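Local coordinates for carbohydrate-binding protein (Flavonifractor plautii, PDB 6N1B) that probably removes the acetyl group from N-acetylgalactosamine of the blood group A antigen, and here holds the blood group B trisaccharide, at residues 47-58 and 70-80; 289-299 and 330-338. One frame throughout, in Å; residues are numbered along the deposited sequence.

In the fold
Contact 1 comes first along the chain: the segments 47-58 and 70-80 are the arms of a hairpin, with strands 52-60 and 67-75 side by side and only eleven residues between. The chain then builds several more antiparallel sheets, a layout consistent with a five-bladed beta-propeller. Contact 2 closes a wider loop of thirty residues, tying the turn after strand 283-291 to strand 333-342 of the next sheet. The two loops follow in series, neither nested nor crossed. They nevertheless meet in space, because R336 of contact 2 forms a salt bridge with D56 of contact 1, beside the calcium ion that D56 shares with D122 and D274.

Contact 1. Residues 47-58 and 70-80; sequences HADDQVTHPDVV and WAVYTPNVMRI. With CA (calcium ion), chain D.
V72 and D56 exchange a pair of backbone hydrogen bonds between two antiparallel strands. T53 with T74 and V58 with W70 are likewise hydrogen-bonded pairs, and N76 N extends the series to Q51 O. Between T53 and D56 the register slips by one residue, a beta bulge, and P55, lying between two hydrogen-bonded pairs, is asked for no N-H.

Apolar side chains meet at ordinary van der Waals distances: V57 CG2 is 4.0 Å from A71 CB, and V52 CG1 3.8 Å from Y73 CE2. V72 CG1 packs on D56 CB. V77 CG2 sits 3.7 Å above the centre of the H47 imidazole, a CH-pi contact to which a beta-branched valine is suited. The D383 carboxylate fixes the H47 ring through ND1 and the Q51 amide through NE2, which further donates to A48 O at 3.0 Å.

The D56 carboxylate, anti to its amide nitrogen (chi1 -160°), grips calcium with OD1 at 2.4 Å and OD2 at 2.6 Å; four waters, D122 and D274 complete the site, and R336 NH1 forms a salt bridge to OD1. A bulged antiparallel hairpin thus presents a bidentate aspartate to a metal site within the probable propeller.

Contact 2. Residues 289-299 and 330-338; sequences QCFAGRNPDGS and DDFQIYRSS
Q289 reaches from the end of strand 283-291 to strand 333-342, probably in the next blade of a beta-propeller. Its CB points toward the partner strand, and with CG anti to the main-chain nitrogen (chi1 175°) the chain runs on extended. CG touches I334 O at 3.3 Å, and CD lies near Y335 CA. At the tip, OE1 stands over the ring centre of Y335, which lines the glycan pocket, 3.8 Å above its plane, with amide and ring turned 57° apart. NE2 lies 3.3 Å from Y335 CD1 and donates to S299 OG at 2.9 Å. An amide suits the place because NE2 donates in its own plane while the slim chain slips past I334 O. The S299 hydroxyl, donating to I334 O at 2.7 Å, links the Q289 side chain to the main chain of strand 333-342; I334 N returns a bond to S299 O.

S299 ends a type II turn begun at P296; glycine suits its third position, since G298 has positive phi (73°). N295 OD1 accepts from D297 N, an Asx turn leading into it. The D297 carboxylate, bonded to Y230 OH, meets the phenyl edge, D297 OD1 in plane and 3.6 Å from F332 CZ.

Contact 1. Residues 47-58 and 70-80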
loop_
_atom_site.group_PDB
_atom_site.type_symbol
_atom_site.label_atom_id
_atom_site.label_comp_id
_atom_site.label_asym_id
_atom_site.label_seq_id
_atom_site.Cartn_x
_atom_site.Cartn_y
_atom_site.Cartn_z
ATOM N N HIS A 47 -23.884 0.722 -3.811
ATOM C CA HIS A 47 -22.641 -0.058 -3.716
ATOM C C HIS A 47 -22.623 -1.040 -2.613
ATOM O O HIS A 47 -23.114 -0.762 -1.494
ATOM C CB HIS A 47 -21.419 0.896 -3.509
ATOM C CG HIS A 47 -21.212 1.838 -4.634
ATOM N ND1 HIS A 47 -20.672 1.396 -5.819
ATOM C CD2 HIS A 47 -21.448 3.157 -4.771
ATOM C CE1 HIS A 47 -20.608 2.458 -6.670
ATOM N NE2 HIS A 47 -21.087 3.532 -6.057
ATOM N N ALA A 48 -22.116 -2.233 -2.923
ATOM C CA ALA A 48 -21.959 -3.245 -1.836
ATOM C C ALA A 48 -20.994 -2.734 -0.773
ATOM O O ALA A 48 -20.030 -1.946 -1.058
ATOM C CB ALA A 48 -21.408 -4.529 -2.412
ATOM N N ASP A 49 -21.242 -3.102 0.458
ATOM C CA ASP A 49 -20.467 -2.690 1.612
ATOM C C ASP A 49 -19.045 -3.256 1.553
ATOM O O ASP A 49 -18.775 -4.266 0.979
ATOM C CB ASP A 49 -21.164 -3.233 2.877
ATOM C CG ASP A 49 -22.418 -2.491 3.290
ATOM O OD1 ASP A 49 -22.712 -1.392 2.809
ATOM O OD2 ASP A 49 -23.126 -3.056 4.144
ATOM N N ASP A 50 -18.164 -2.624 2.374
ATOM C CA ASP A 50 -16.909 -3.212 2.750
ATOM C C ASP A 50 -15.935 -3.468 1.557
ATOM O O ASP A 50 -15.086 -4.346 1.609
ATOM C CB ASP A 50 -17.023 -4.422 3.628
ATOM C CG ASP A 50 -17.746 -4.137 4.918
ATOM O OD1 ASP A 50 -17.624 -3.033 5.435
ATOM O OD2 ASP A 50 -18.553 -4.969 5.363
ATOM N N GLN A 51 -16.097 -2.647 0.500
ATOM C CA GLN A 51 -15.141 -2.651 -0.592
ATOM C C GLN A 51 -13.882 -1.820 -0.182
ATOM O O GLN A 51 -14.048 -0.713 0.327
ATOM C CB GLN A 51 -15.759 -2.153 -1.891
ATOM C CG GLN A 51 -16.926 -3.013 -2.385
ATOM C CD GLN A 51 -17.455 -2.497 -3.669
ATOM O OE1 GLN A 51 -16.693 -2.498 -4.654
ATOM N NE2 GLN A 51 -18.696 -2.026 -3.699
ATOM N N VAL A 52 -12.717 -2.408 -0.494
ATOM C CA VAL A 52 -11.490 -1.918 0.075
ATOM C C VAL A 52 -10.350 -2.211 -0.918
ATOM O O VAL A 52 -10.412 -3.145 -1.722
ATOM C CB VAL A 52 -11.150 -2.548 1.436
ATOM C CG1 VAL A 52 -12.099 -2.044 2.547
ATOM C CG2 VAL A 52 -11.188 -4.077 1.374
ATOM N N THR A 53 -9.274 -1.350 -0.806
ATOM C CA THR A 53 -8.081 -1.521 -1.645
ATOM C C THR A 53 -6.857 -1.016 -0.958
ATOM O O THR A 53 -6.917 -0.347 0.080
ATOM C CB THR A 53 -8.363 -0.801 -3.037
ATOM O OG1 THR A 53 -7.426 -1.278 -3.979
ATOM C CG2 THR A 53 -8.258 0.686 -2.884
ATOM N N HIS A 54 -5.749 -1.324 -1.619
ATOM C CA HIS A 54 -4.474 -0.727 -1.236
ATOM C C HIS A 54 -4.113 -0.866 0.257
ATOM O O HIS A 54 -3.943 0.108 0.997
ATOM C CB HIS A 54 -4.393 0.722 -1.688
ATOM C CG HIS A 54 -3.028 1.347 -1.776
ATOM N ND1 HIS A 54 -2.120 1.594 -0.741
ATOM C CD2 HIS A 54 -2.537 1.856 -2.960
ATOM C CE1 HIS A 54 -1.085 2.238 -1.347
ATOM N NE2 HIS A 54 -1.321 2.364 -2.644
ATOM N N PRO A 55 -4.012 -2.132 0.704
ATOM C CA PRO A 55 -3.570 -2.339 2.039
ATOM C C PRO A 55 -2.101 -1.937 2.192
ATOM O O PRO A 55 -1.332 -2.118 1.254
ATOM C CB PRO A 55 -3.732 -3.830 2.290
ATOM C CG PRO A 55 -3.472 -4.389 0.900
ATOM C CD PRO A 55 -4.116 -3.407 -0.044
ATOM N N ASP A 56 -1.712 -1.656 3.442
ATOM C CA ASP A 56 -0.307 -1.637 3.837
ATOM C C ASP A 56 -0.174 -2.230 5.258
ATOM O O ASP A 56 -0.833 -1.664 6.175
ATOM C CB ASP A 56 0.322 -0.258 3.721
ATOM C CG ASP A 56 1.837 -0.409 3.656
ATOM O OD1 ASP A 56 2.350 -1.163 2.805
ATOM O OD2 ASP A 56 2.540 0.168 4.559
ATOM N N VAL A 57 0.559 -3.342 5.318
ATOM C CA VAL A 57 0.587 -4.069 6.562
ATOM C C VAL A 57 1.949 -3.914 7.229
ATOM O O VAL A 57 2.978 -3.909 6.540
ATOM C CB VAL A 57 0.315 -5.560 6.264
ATOM C CG1 VAL A 57 0.384 -6.409 7.517
ATOM C CG2 VAL A 57 -1.088 -5.723 5.689
ATOM N N VAL A 58 1.945 -3.740 8.553
ATOM C CA VAL A 58 3.129 -3.726 9.389
ATOM C C VAL A 58 3.084 -4.981 10.284
ATOM O O VAL A 58 2.089 -5.179 10.966
ATOM C CB VAL A 58 3.198 -2.458 10.252
ATOM C CG1 VAL A 58 4.395 -2.547 11.198
ATOM C CG2 VAL A 58 3.258 -1.163 9.420
ATOM N N TRP A 70 -0.567 -4.587 12.186
ATOM C CA TRP A 70 -1.310 -3.308 12.018
ATOM C C TRP A 70 -1.446 -3.057 10.534
ATOM O O TRP A 70 -0.428 -3.274 9.817
ATOM C CB TRP A 70 -0.595 -2.161 12.707
ATOM C CG TRP A 70 -0.745 -2.290 14.206
ATOM C CD1 TRP A 70 -0.040 -3.102 15.073
ATOM C CD2 TRP A 70 -1.781 -1.663 14.976
ATOM N NE1 TRP A 70 -0.606 -3.013 16.312
ATOM C CE2 TRP A 70 -1.644 -2.126 16.316
ATOM C CE3 TRP A 70 -2.783 -0.743 14.708
ATOM C CZ2 TRP A 70 -2.524 -1.717 17.340
ATOM C CZ3 TRP A 70 -3.613 -0.296 15.731
ATOM C CH2 TRP A 70 -3.469 -0.788 17.012
ATOM N N ALA A 71 -2.603 -2.611 10.064
ATOM C CA ALA A 71 -2.764 -2.318 8.671
ATOM C C ALA A 71 -3.453 -0.975 8.523
ATOM O O ALA A 71 -4.407 -0.646 9.230
ATOM C CB ALA A 71 -3.514 -3.426 7.922
ATOM N N VAL A 72 -3.014 -0.237 7.484
ATOM C CA VAL A 72 -3.789 0.904 6.964
ATOM C C VAL A 72 -4.323 0.524 5.584
ATOM O O VAL A 72 -3.706 -0.304 4.897
ATOM C CB VAL A 72 -2.904 2.164 6.936
ATOM C CG1 VAL A 72 -1.734 2.061 5.911
ATOM C CG2 VAL A 72 -3.759 3.468 6.706
ATOM N N TYR A 73 -5.460 1.057 5.214
ATOM C CA TYR A 73 -6.061 0.708 3.957
ATOM C C TYR A 73 -7.078 1.804 3.625
ATOM O O TYR A 73 -7.345 2.718 4.422
ATOM C CB TYR A 73 -6.780 -0.674 4.042
ATOM C CG TYR A 73 -7.913 -0.730 5.029
ATOM C CD1 TYR A 73 -7.672 -0.769 6.414
ATOM C CD2 TYR A 73 -9.204 -0.653 4.639
ATOM C CE1 TYR A 73 -8.684 -0.735 7.306
ATOM C CE2 TYR A 73 -10.270 -0.611 5.574
ATOM C CZ TYR A 73 -9.960 -0.683 6.881
ATOM O OH TYR A 73 -10.975 -0.668 7.830
ATOM N N THR A 74 -7.663 1.720 2.412
ATOM C CA THR A 74 -8.747 2.696 2.049
ATOM C C THR A 74 -9.919 1.925 1.477
ATOM O O THR A 74 -9.755 1.157 0.522
ATOM C CB THR A 74 -8.265 3.650 0.976
ATOM O OG1 THR A 74 -7.583 2.915 -0.072
ATOM C CG2 THR A 74 -7.335 4.687 1.508
ATOM N N PRO A 75 -11.115 2.172 1.986
ATOM C CA PRO A 75 -12.262 1.796 1.235
ATOM C C PRO A 75 -12.225 2.332 -0.143
ATOM O O PRO A 75 -11.585 3.357 -0.433
ATOM C CB PRO A 75 -13.456 2.491 2.017
ATOM C CG PRO A 75 -12.889 2.617 3.426
ATOM C CD PRO A 75 -11.460 2.976 3.173
ATOM N N ASN A 76 -12.931 1.713 -1.105
ATOM C CA ASN A 76 -13.143 2.326 -2.418
ATOM C C ASN A 76 -14.300 1.655 -3.116
ATOM O O ASN A 76 -14.537 0.466 -2.912
ATOM C CB ASN A 76 -11.894 2.286 -3.305
ATOM C CG ASN A 76 -11.860 3.425 -4.313
ATOM O OD1 ASN A 76 -12.475 4.470 -4.101
ATOM N ND2 ASN A 76 -11.111 3.171 -5.448
ATOM N N VAL A 77 -14.986 2.432 -3.973
ATOM C CA VAL A 77 -16.025 1.919 -4.885
ATOM C C VAL A 77 -15.817 2.562 -6.242
ATOM O O VAL A 77 -15.193 3.635 -6.325
ATOM C CB VAL A 77 -17.456 2.255 -4.318
ATOM C CG1 VAL A 77 -17.658 1.605 -2.955
ATOM C CG2 VAL A 77 -17.732 3.712 -4.292
ATOM N N MET A 78 -16.392 1.985 -7.267
ATOM C CA MET A 78 -16.440 2.631 -8.564
ATOM C C MET A 78 -17.310 3.866 -8.541
ATOM O O MET A 78 -18.260 4.014 -7.777
ATOM C CB MET A 78 -16.977 1.686 -9.616
ATOM C CG MET A 78 -16.092 0.426 -9.869
ATOM S SD MET A 78 -14.390 0.745 -10.313
ATOM C CE MET A 78 -14.587 1.360 -11.950
ATOM N N ARG A 79 -16.879 4.830 -9.411
ATOM C CA ARG A 79 -17.620 6.023 -9.743
ATOM C C ARG A 79 -17.442 7.219 -8.814
ATOM O O ARG A 79 -17.732 8.355 -9.181
ATOM C CB ARG A 79 -19.071 5.796 -10.001
ATOM C CG ARG A 79 -19.435 4.658 -10.990
ATOM C CD ARG A 79 -20.823 4.822 -11.488
ATOM N NE ARG A 79 -21.208 3.653 -12.265
ATOM C CZ ARG A 79 -22.403 3.550 -12.859
ATOM N NH1 ARG A 79 -23.289 4.548 -12.768
ATOM N NH2 ARG A 79 -22.682 2.408 -13.513
ATOM N N ILE A 80 -17.093 6.950 -7.576
ATOM C CA ILE A 80 -16.941 7.980 -6.545
ATOM C C ILE A 80 -15.806 7.648 -5.645
ATOM O O ILE A 80 -15.740 6.529 -5.164
ATOM C CB ILE A 80 -18.257 8.269 -5.812
ATOM C CG1 ILE A 80 -18.178 9.445 -4.842
ATOM C CG2 ILE A 80 -18.817 7.033 -5.134
ATOM C CD1 ILE A 80 -19.528 10.015 -4.440
HETATM CA CA CA D . 4.660 -0.576 3.320
HETATM O O HOH W 1 -17.559 -0.579 -6.809
HETATM O O HOH W 2 -4.753 2.707 1.035
HETATM O O HOH W 3 4.430 -1.536 5.912
HETATM O O HOH W 4 5.107 -2.870 3.499
HETATM O O HOH W 5 6.932 0.034 2.852
HETATM O O HOH W 6 5.520 1.054 4.926
#

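Contact 2. Residues 289-299 and 330-338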
loop_
_atom_site.group_PDB
_atom_site.type_symbol
_atom_site.label_atom_id
_atom_site.label_comp_id
_atom_site.label_asym_id
_atom_site.label_seq_id
_atom_site.Cartn_x
_atom_site.Cartn_y
_atom_site.Cartn_z
ATOM N N GLN A 289 2.841 -3.280 -8.733
ATOM C CA GLN A 289 1.671 -3.439 -9.596
ATOM C C GLN A 289 1.997 -2.658 -10.859
ATOM O O GLN A 289 2.228 -1.435 -10.811
ATOM C CB GLN A 289 0.439 -2.818 -8.901
ATOM C CG GLN A 289 -0.772 -2.846 -9.798
ATOM C CD GLN A 289 -1.882 -1.920 -9.365
ATOM O OE1 GLN A 289 -1.782 -1.261 -8.316
ATOM N NE2 GLN A 289 -2.931 -1.778 -10.242
ATOM N N CYS A 290 2.081 -3.380 -11.993
ATOM C CA CYS A 290 2.667 -2.871 -13.223
ATOM C C CYS A 290 1.939 -3.365 -14.424
ATOM O O CYS A 290 1.043 -4.242 -14.314
ATOM C CB CYS A 290 4.178 -3.137 -13.251
ATOM S SG CYS A 290 4.576 -4.910 -13.178
ATOM N N PHE A 291 2.328 -2.920 -15.617
ATOM C CA PHE A 291 1.568 -3.193 -16.830
ATOM C C PHE A 291 2.430 -2.995 -18.054
ATOM O O PHE A 291 3.333 -2.099 -18.039
ATOM C CB PHE A 291 0.296 -2.347 -16.877
ATOM C CG PHE A 291 0.568 -0.867 -16.827
ATOM C CD1 PHE A 291 0.747 -0.213 -15.617
ATOM C CD2 PHE A 291 0.710 -0.158 -18.021
ATOM C CE1 PHE A 291 1.041 1.130 -15.594
ATOM C CE2 PHE A 291 0.981 1.186 -17.979
ATOM C CZ PHE A 291 1.201 1.820 -16.779
ATOM N N ALA A 292 2.118 -3.704 -19.124
ATOM C CA ALA A 292 2.848 -3.556 -20.409
ATOM C C ALA A 292 2.080 -2.740 -21.425
ATOM O O ALA A 292 2.671 -2.271 -22.415
ATOM C CB ALA A 292 3.140 -4.925 -21.024
ATOM N N GLY A 293 0.805 -2.474 -21.175
ATOM C CA GLY A 293 0.007 -1.714 -22.155
ATOM C C GLY A 293 -0.137 -0.229 -21.865
ATOM O O GLY A 293 0.795 0.396 -21.304
ATOM N N ARG A 294 -1.270 0.324 -22.257
ATOM C CA ARG A 294 -1.467 1.766 -22.236
ATOM C C ARG A 294 -1.834 2.307 -20.831
ATOM O O ARG A 294 -1.763 3.479 -20.587
ATOM C CB ARG A 294 -2.601 2.170 -23.234
ATOM C CG ARG A 294 -2.143 2.152 -24.704
ATOM C CD ARG A 294 -3.046 2.880 -25.698
ATOM N NE ARG A 294 -4.444 2.598 -25.408
ATOM C CZ ARG A 294 -5.490 3.437 -25.638
ATOM N NH1 ARG A 294 -5.341 4.686 -26.069
ATOM N NH2 ARG A 294 -6.724 3.062 -25.358
ATOM N N ASN A 295 -2.338 1.400 -19.961
ATOM C CA ASN A 295 -2.756 1.784 -18.642
ATOM C C ASN A 295 -2.762 0.531 -17.723
ATOM O O ASN A 295 -2.518 -0.543 -18.191
ATOM C CB ASN A 295 -4.116 2.556 -18.695
ATOM C CG ASN A 295 -5.202 1.670 -19.282
ATOM O OD1 ASN A 295 -5.277 0.489 -18.945
ATOM N ND2 ASN A 295 -5.955 2.193 -20.165
ATOM N N PRO A 296 -3.046 0.752 -16.427
ATOM C CA PRO A 296 -3.058 -0.430 -15.520
ATOM C C PRO A 296 -4.209 -1.406 -15.623
ATOM O O PRO A 296 -4.213 -2.338 -14.847
ATOM C CB PRO A 296 -3.017 0.186 -14.135
ATOM C CG PRO A 296 -2.488 1.631 -14.315
ATOM C CD PRO A 296 -2.998 1.997 -15.686
ATOM N N ASP A 297 -5.089 -1.285 -16.612
ATOM C CA ASP A 297 -6.101 -2.331 -16.763
ATOM C C ASP A 297 -5.470 -3.661 -16.976
ATOM O O ASP A 297 -4.509 -3.806 -17.725
ATOM C CB ASP A 297 -7.041 -2.021 -17.917
ATOM C CG ASP A 297 -7.945 -0.829 -17.706
ATOM O OD1 ASP A 297 -8.077 -0.321 -16.566
ATOM O OD2 ASP A 297 -8.668 -0.522 -18.693
ATOM N N GLY A 298 -5.943 -4.683 -16.228
ATOM C CA GLY A 298 -5.286 -6.020 -16.335
ATOM C C GLY A 298 -3.945 -6.127 -15.686
ATOM O O GLY A 298 -3.215 -7.079 -15.921
ATOM N N SER A 299 -3.606 -5.158 -14.804
ATOM C CA SER A 299 -2.277 -5.207 -14.184
ATOM C C SER A 299 -1.994 -6.445 -13.410
ATOM O O SER A 299 -2.908 -7.109 -12.888
ATOM C CB SER A 299 -2.155 -3.981 -13.277
ATOM O OG SER A 299 -3.192 -3.889 -12.263
ATOM N N ASP A 330 -10.846 -11.628 -8.130
ATOM C CA ASP A 330 -9.618 -10.949 -8.580
ATOM C C ASP A 330 -9.462 -11.082 -10.096
ATOM O O ASP A 330 -8.307 -11.070 -10.552
ATOM C CB ASP A 330 -8.433 -11.436 -7.793
ATOM C CG ASP A 330 -8.136 -12.897 -7.940
ATOM O OD1 ASP A 330 -8.891 -13.653 -8.644
ATOM O OD2 ASP A 330 -7.072 -13.368 -7.472
ATOM N N ASP A 331 -10.542 -11.165 -10.885
ATOM C CA ASP A 331 -10.417 -11.447 -12.310
ATOM C C ASP A 331 -10.160 -10.244 -13.207
ATOM O O ASP A 331 -9.879 -10.489 -14.408
ATOM C CB ASP A 331 -11.625 -12.214 -12.842
ATOM C CG ASP A 331 -12.849 -11.335 -12.933
ATOM O OD1 ASP A 331 -12.952 -10.204 -12.472
ATOM O OD2 ASP A 331 -13.872 -11.936 -13.585
ATOM N N PHE A 332 -10.198 -9.008 -12.693
ATOM C CA PHE A 332 -9.918 -7.827 -13.537
ATOM C C PHE A 332 -8.475 -7.440 -13.545
ATOM O O PHE A 332 -7.851 -7.219 -14.613
ATOM C CB PHE A 332 -10.812 -6.661 -13.229
ATOM C CG PHE A 332 -10.565 -5.434 -14.117
ATOM C CD1 PHE A 332 -10.805 -5.496 -15.461
ATOM C CD2 PHE A 332 -10.002 -4.311 -13.591
ATOM C CE1 PHE A 332 -10.483 -4.435 -16.274
ATOM C CE2 PHE A 332 -9.668 -3.239 -14.457
ATOM C CZ PHE A 332 -9.966 -3.304 -15.755
ATOM N N GLN A 333 -7.930 -7.216 -12.360
ATOM C CA GLN A 333 -6.534 -6.790 -12.212
ATOM C C GLN A 333 -6.077 -7.105 -10.807
ATOM O O GLN A 333 -6.947 -7.118 -9.894
ATOM C CB GLN A 333 -6.369 -5.306 -12.527
ATOM C CG GLN A 333 -6.780 -4.362 -11.455
ATOM C CD GLN A 333 -6.953 -2.942 -11.916
ATOM O OE1 GLN A 333 -5.940 -2.341 -12.594
ATOM N NE2 GLN A 333 -8.011 -2.331 -11.629
ATOM N N ILE A 334 -4.750 -7.288 -10.645
ATOM C CA ILE A 334 -4.194 -7.227 -9.328
ATOM C C ILE A 334 -3.821 -5.810 -9.025
ATOM O O ILE A 334 -3.199 -5.121 -9.889
ATOM C CB ILE A 334 -3.017 -8.174 -9.128
ATOM C CG1 ILE A 334 -3.338 -9.606 -9.589
ATOM C CG2 ILE A 334 -2.528 -8.131 -7.744
ATOM C CD1 ILE A 334 -4.479 -10.232 -8.883
ATOM N N TYR A 335 -4.245 -5.319 -7.873
ATOM C CA TYR A 335 -4.029 -3.934 -7.466
ATOM C C TYR A 335 -2.901 -3.885 -6.404
ATOM O O TYR A 335 -2.214 -4.862 -6.171
ATOM C CB TYR A 335 -5.373 -3.281 -6.995
ATOM C CG TYR A 335 -5.505 -1.827 -7.376
ATOM C CD1 TYR A 335 -5.835 -1.550 -8.744
ATOM C CD2 TYR A 335 -5.297 -0.753 -6.552
ATOM C CE1 TYR A 335 -5.911 -0.215 -9.178
ATOM C CE2 TYR A 335 -5.340 0.556 -6.955
ATOM C CZ TYR A 335 -5.661 0.803 -8.327
ATOM O OH TYR A 335 -5.661 2.136 -8.780
ATOM N N ARG A 336 -2.701 -2.704 -5.822
ATOM C CA ARG A 336 -1.561 -2.532 -4.965
ATOM C C ARG A 336 -1.517 -3.485 -3.829
ATOM O O ARG A 336 -2.549 -3.747 -3.192
ATOM C CB ARG A 336 -1.543 -1.064 -4.483
ATOM C CG ARG A 336 -0.206 -0.656 -3.836
ATOM C CD ARG A 336 -0.035 -0.908 -2.326
ATOM N NE ARG A 336 1.145 -0.135 -1.894
ATOM C CZ ARG A 336 1.604 -0.090 -0.636
ATOM N NH1 ARG A 336 1.052 -0.813 0.316
ATOM N NH2 ARG A 336 2.692 0.603 -0.386
ATOM N N SER A 337 -0.351 -4.040 -3.560
ATOM C CA SER A 337 -0.193 -5.125 -2.603
ATOM C C SER A 337 0.882 -4.772 -1.599
ATOM O O SER A 337 1.812 -3.988 -1.901
ATOM C CB SER A 337 0.100 -6.384 -3.361
ATOM O OG SER A 337 -1.002 -6.677 -4.274
ATOM N N SER A 338 0.828 -5.306 -0.394
ATOM C CA SER A 338 1.798 -5.120 0.668
ATOM C C SER A 338 2.358 -6.456 1.067
ATOM O O SER A 338 1.685 -7.443 1.000
ATOM C CB SER A 338 1.105 -4.397 1.813
ATOM O OG SER A 338 1.962 -4.172 2.901
#